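Local structure of internalin (Listeria monocytogenes serotype 4b, 4FMZ) at residues 201-206 against 223-228; 208-213 against 230-235. The protein probably acts in adhesion to, and invasion of, host cells as a leucine-rich-repeat surface protein of the internalin family. All blocks are in the same frame, centred on the assembly; numbering follows the deposited sequence. Where two conformers were deposited one is given.

Contacts 1 and 2 join the same two neighbouring turns of the leucine-rich-repeat solenoid, equivalent positions in the two turns being 22 residues apart. In contact 1 the turns meet through the parallel strands 203-205 and 225-227; in contact 2 they meet just after those strands, where 208-213 lies against 230-235. The centres of the two contacts are about 14 Å apart. They are joined by Asn231 ND2, which probably hydrogen-bonds to Ala206 O at 3.2 Å, and by packing of Ile228 CD1 on Ile211 CD1 at 4.1 Å. A 1,2-ethanediol, probably from the crystallisation liquor, sits by Gln210 of contact 2, and another such molecule lies about 5 Å from the Thr205 side chain.

Contact 1: residues 201-206 against 223-228; sequences LHYFTA and LNSLKI
Phe204 and Leu226 run next to each other into the interior from two adjacent parallel strands and touch through Phe204 CD2 and Leu226 CD1 at 3.6 Å. With its CG anti to the backbone N (chi1 -178°), Phe204 swings its ring inward, where Leu223 CD1 meets its CB and Ile228 CD1 comes near CE2. Leu223 also tucks that methyl under the peptide between His202 and Tyr203, 3.6 Å from His202 C.

Across the other face the contact is more polar. The Tyr203 ring runs alongside the Asn224 side chain, ring and amide planes 34° apart, and brings its OH within 3.3 Å of Asn224 CG. In one of its two conformers Ser225 OG lies by Tyr203 CE1 and can donate to a lone pair of Asn224 OD1, steadying the amide only while that conformer is occupied. Farther along, Thr205 OG1 rests on Lys227 CB at 3.4 Å and finds its polar partner in Asn185 of the preceding turn, while Lys227 makes a cation-pi contact with Trp247 of the following one.

Between these two layers of side chains runs a parallel ladder, the strand axes 4.8 Å apart and 4° from parallel. Phe204 uses both its N-H, to Ser225 O, and its carbonyl, which takes Lys227 N at 3.0 Å; Ala206 N closes the row on Lys227 O. At the start, His202 O is gripped twice, by Asn224 N at 2.8 Å and by Ser225 N.

Strands 181-183 and 247-249 continue the stacking on either side, as expected for the concave face of a leucine-rich-repeat solenoid. The chemistry is split accordingly: hydrocarbon packing fills the interior, whereas hydroxyl, amide and ammonium groups, with the Tyr203 and Trp247 rings, make the concave face mixed polar and aromatic, consistent with recognising a partner.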
# COMPACT_ATOMS: atom_id res chain seq x y z
N LEU A 201 4.46 -11.81 -6.88
CA LEU A 201 4.57 -10.39 -6.54
C LEU A 201 5.22 -9.58 -7.66
O LEU A 201 6.29 -9.93 -8.15
CB LEU A 201 5.33 -10.22 -5.22
CG LEU A 201 5.02 -8.98 -4.38
CD1 LEU A 201 3.54 -8.94 -3.96
CD2 LEU A 201 5.90 -8.94 -3.14
N HIS A 202 4.56 -8.49 -8.08
CA HIS A 202 5.07 -7.61 -9.13
C HIS A 202 5.43 -6.23 -8.56
O HIS A 202 6.20 -5.51 -9.17
CB HIS A 202 4.03 -7.46 -10.27
CG HIS A 202 3.91 -8.66 -11.15
ND1 HIS A 202 3.49 -9.88 -10.66
CD2 HIS A 202 4.03 -8.76 -12.50
CE1 HIS A 202 3.42 -10.69 -11.70
NE2 HIS A 202 3.75 -10.06 -12.83
N TYR A 203 4.83 -5.87 -7.41
CA TYR A 203 5.00 -4.56 -6.75
C TYR A 203 5.23 -4.79 -5.27
O TYR A 203 4.41 -5.42 -4.59
CB TYR A 203 3.77 -3.65 -7.03
CG TYR A 203 3.64 -3.37 -8.52
CD1 TYR A 203 4.32 -2.31 -9.10
CD2 TYR A 203 3.00 -4.27 -9.36
CE1 TYR A 203 4.36 -2.14 -10.48
CE2 TYR A 203 3.06 -4.13 -10.75
CZ TYR A 203 3.73 -3.06 -11.30
OH TYR A 203 3.75 -2.88 -12.66
N PHE A 204 6.36 -4.34 -4.78
CA PHE A 204 6.72 -4.50 -3.38
C PHE A 204 7.33 -3.21 -2.84
O PHE A 204 8.28 -2.67 -3.41
CB PHE A 204 7.69 -5.68 -3.22
CG PHE A 204 8.13 -6.03 -1.81
CD1 PHE A 204 7.24 -5.94 -0.74
CD2 PHE A 204 9.39 -6.56 -1.58
CE1 PHE A 204 7.65 -6.29 0.55
CE2 PHE A 204 9.79 -6.93 -0.29
CZ PHE A 204 8.91 -6.79 0.76
N THR A 205 6.77 -2.72 -1.73
CA THR A 205 7.27 -1.53 -1.06
C THR A 205 7.39 -1.89 0.44
O THR A 205 6.50 -2.54 1.01
CB THR A 205 6.46 -0.27 -1.41
OG1 THR A 205 7.05 0.86 -0.77
CG2 THR A 205 4.99 -0.37 -1.07
N ALA A 206 8.54 -1.56 1.03
CA ALA A 206 8.82 -1.86 2.44
C ALA A 206 9.87 -0.89 2.96
O ALA A 206 10.75 -1.27 3.74
CB ALA A 206 9.30 -3.31 2.58
N LEU A 223 9.03 -9.35 -10.43
CA LEU A 223 9.03 -8.03 -9.79
C LEU A 223 9.31 -6.92 -10.78
O LEU A 223 10.28 -6.97 -11.54
CB LEU A 223 10.05 -7.96 -8.63
CG LEU A 223 9.73 -6.96 -7.51
CD1 LEU A 223 8.41 -7.32 -6.77
CD2 LEU A 223 10.86 -6.92 -6.51
N ASN A 224 8.41 -5.91 -10.79
CA ASN A 224 8.47 -4.76 -11.68
C ASN A 224 8.95 -3.53 -10.92
O ASN A 224 9.76 -2.77 -11.45
CB ASN A 224 7.08 -4.51 -12.30
CG ASN A 224 7.02 -3.28 -13.16
OD1 ASN A 224 7.03 -2.15 -12.66
ND2 ASN A 224 6.94 -3.46 -14.47
N SER A 225 8.44 -3.31 -9.70
CA SER A 225 8.82 -2.16 -8.88
C SER A 225 9.16 -2.58 -7.46
O SER A 225 8.44 -3.37 -6.85
CB SER A 225 7.70 -1.12 -8.86
OG SER A 225 7.40 -0.67 -10.18
N LEU A 226 10.27 -2.06 -6.94
CA LEU A 226 10.75 -2.33 -5.59
C LEU A 226 11.16 -1.01 -4.95
O LEU A 226 11.99 -0.30 -5.50
CB LEU A 226 11.93 -3.35 -5.60
CG LEU A 226 12.62 -3.64 -4.24
CD1 LEU A 226 11.69 -4.40 -3.30
CD2 LEU A 226 13.86 -4.47 -4.44
N LYS A 227 10.53 -0.69 -3.82
CA LYS A 227 10.80 0.51 -3.02
C LYS A 227 11.14 0.02 -1.62
O LYS A 227 10.28 -0.51 -0.92
CB LYS A 227 9.59 1.47 -3.02
CG LYS A 227 9.13 1.94 -4.40
CD LYS A 227 7.97 2.93 -4.30
CE LYS A 227 7.50 3.41 -5.64
NZ LYS A 227 6.72 2.38 -6.39
N ILE A 228 12.42 0.11 -1.23
CA ILE A 228 12.84 -0.44 0.05
C ILE A 228 13.99 0.44 0.64
O ILE A 228 14.93 -0.06 1.26
CB ILE A 228 13.21 -1.95 -0.16
CG1 ILE A 228 13.21 -2.77 1.15
CG2 ILE A 228 14.44 -2.18 -1.05
CD1 ILE A 228 13.05 -4.33 0.96

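Contact 2: residues 208-213 against 230-235; sequences VNQITD and NNKITD. With EDO (1,2-ethanediol), chain E.
The asparagine ladder of the leucine-rich repeats runs through this contact, in the turns that follow strands 203-205 and 225-227. Asn231 turns its amide inward alongside Ile211, its CG anti to the carbonyl carbon (chi1 -83°), and OD1 receives Ile211 N at 3.1 Å, the donor tilted 24° from the carbonyl plane. Asn209 N adds a weak bond to the same oxygen, its stronger one going to Asn230 O at 3.2 Å. ND2 of Asn231 reaches Ile228 O in its own turn and Ala206 O in the turn before; Asn209 repeats this one turn back, bonding Ala206 O and Leu184 O through ND2 and Asn187 N and Ile189 N through OD1.

Ile211 also accepts Lys232 N on its O at 2.7 Å. Outside, Lys232 bends at chi3 (-81°) so that its CE lies 3.4 Å from Gln210 O, and its CB packs beside Thr212 CG2. A water bridges Thr212 O and Asp235 N, and Gln210 NE2 donates to O2 of a 1,2-ethanediol at 2.9 Å. The buried Asn231 amide thus accepts from backbone N-H groups of the preceding turn and donates to carbonyls at both strand ends, tying the turns together alongside direct backbone bonds, without a regular strand.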
# COMPACT_ATOMS: atom_id res chain seq x y z
N VAL A 208 11.57 2.10 5.22
CA VAL A 208 11.58 2.47 6.64
C VAL A 208 11.24 1.24 7.51
O VAL A 208 10.22 1.16 8.18
CB VAL A 208 10.70 3.73 6.96
CG1 VAL A 208 10.87 4.19 8.40
CG2 VAL A 208 11.06 4.89 6.03
N ASN A 209 12.15 0.27 7.49
CA ASN A 209 12.08 -0.91 8.32
C ASN A 209 13.51 -1.14 8.85
O ASN A 209 14.29 -0.18 8.88
CB ASN A 209 11.49 -2.12 7.56
CG ASN A 209 9.99 -2.06 7.46
OD1 ASN A 209 9.28 -2.25 8.44
ND2 ASN A 209 9.47 -1.78 6.27
N GLN A 210 13.84 -2.36 9.26
CA GLN A 210 15.16 -2.71 9.78
C GLN A 210 15.69 -3.94 9.00
O GLN A 210 16.37 -4.80 9.57
CB GLN A 210 15.07 -3.01 11.30
CG GLN A 210 14.71 -1.80 12.17
CD GLN A 210 14.14 -2.22 13.51
OE1 GLN A 210 14.80 -2.86 14.33
NE2 GLN A 210 12.89 -1.85 13.76
N ILE A 211 15.36 -4.01 7.70
CA ILE A 211 15.71 -5.13 6.82
C ILE A 211 17.21 -5.11 6.47
O ILE A 211 17.72 -4.11 5.94
CB ILE A 211 14.79 -5.15 5.56
CG1 ILE A 211 13.29 -5.32 5.96
CG2 ILE A 211 15.20 -6.28 4.59
CD1 ILE A 211 12.27 -4.82 4.91
N THR A 212 17.90 -6.22 6.74
CA THR A 212 19.34 -6.36 6.45
C THR A 212 19.61 -7.25 5.23
O THR A 212 20.71 -7.18 4.67
CB THR A 212 20.09 -6.95 7.68
OG1 THR A 212 19.51 -8.21 8.04
CG2 THR A 212 20.08 -6.03 8.88
N ASP A 213 18.66 -8.14 4.89
CA ASP A 213 18.84 -9.13 3.84
C ASP A 213 17.64 -9.20 2.90
O ASP A 213 16.51 -9.43 3.34
CB ASP A 213 19.08 -10.50 4.52
CG ASP A 213 19.35 -11.71 3.64
OD1 ASP A 213 19.47 -11.53 2.40
OD2 ASP A 213 19.46 -12.82 4.18
N ASN A 230 15.65 3.35 3.28
CA ASN A 230 15.74 3.39 4.75
C ASN A 230 15.61 2.01 5.39
O ASN A 230 14.66 1.71 6.12
CB ASN A 230 14.77 4.36 5.44
CG ASN A 230 15.46 4.89 6.71
OD1 ASN A 230 16.01 4.14 7.54
ND2 ASN A 230 15.51 6.18 6.89
N ASN A 231 16.58 1.17 5.10
CA ASN A 231 16.70 -0.16 5.68
C ASN A 231 18.19 -0.35 5.99
O ASN A 231 18.92 0.65 6.06
CB ASN A 231 16.12 -1.21 4.74
CG ASN A 231 14.63 -1.32 4.89
OD1 ASN A 231 14.13 -1.80 5.90
ND2 ASN A 231 13.87 -0.83 3.92
N LYS A 232 18.64 -1.58 6.18
CA LYS A 232 20.05 -1.86 6.49
C LYS A 232 20.62 -2.83 5.44
O LYS A 232 21.40 -3.71 5.77
CB LYS A 232 20.16 -2.43 7.92
CG LYS A 232 19.72 -1.45 9.02
CD LYS A 232 19.91 -2.02 10.44
CE LYS A 232 18.83 -2.96 10.91
NZ LYS A 232 19.10 -3.48 12.28
N ILE A 233 20.23 -2.65 4.17
CA ILE A 233 20.66 -3.53 3.08
C ILE A 233 22.09 -3.19 2.62
O ILE A 233 22.42 -2.02 2.40
CB ILE A 233 19.65 -3.48 1.91
CG1 ILE A 233 18.23 -3.89 2.37
CG2 ILE A 233 20.12 -4.34 0.72
CD1 ILE A 233 17.12 -3.28 1.57
N THR A 234 22.90 -4.23 2.43
CA THR A 234 24.27 -4.09 1.96
C THR A 234 24.43 -4.79 0.60
O THR A 234 25.07 -4.23 -0.29
CB THR A 234 25.28 -4.66 2.98
OG1 THR A 234 24.95 -6.02 3.26
CG2 THR A 234 25.28 -3.89 4.29
N ASP A 235 23.84 -5.99 0.46
CA ASP A 235 23.99 -6.86 -0.70
C ASP A 235 22.79 -6.82 -1.65
O ASP A 235 21.69 -7.23 -1.28
CB ASP A 235 24.28 -8.30 -0.24
CG ASP A 235 24.57 -9.29 -1.35
OD1 ASP A 235 24.87 -8.85 -2.48
OD2 ASP A 235 24.51 -10.51 -1.09
C1 EDO E . 12.10 2.23 12.58
O1 EDO E . 11.01 2.13 13.49
C2 EDO E . 11.83 1.31 11.37
O2 EDO E . 11.68 -0.03 11.81
O HOH W 1 14.26 2.50 9.05
O HOH W 2 22.17 -7.00 2.51
O HOH W 3 20.76 -8.90 0.74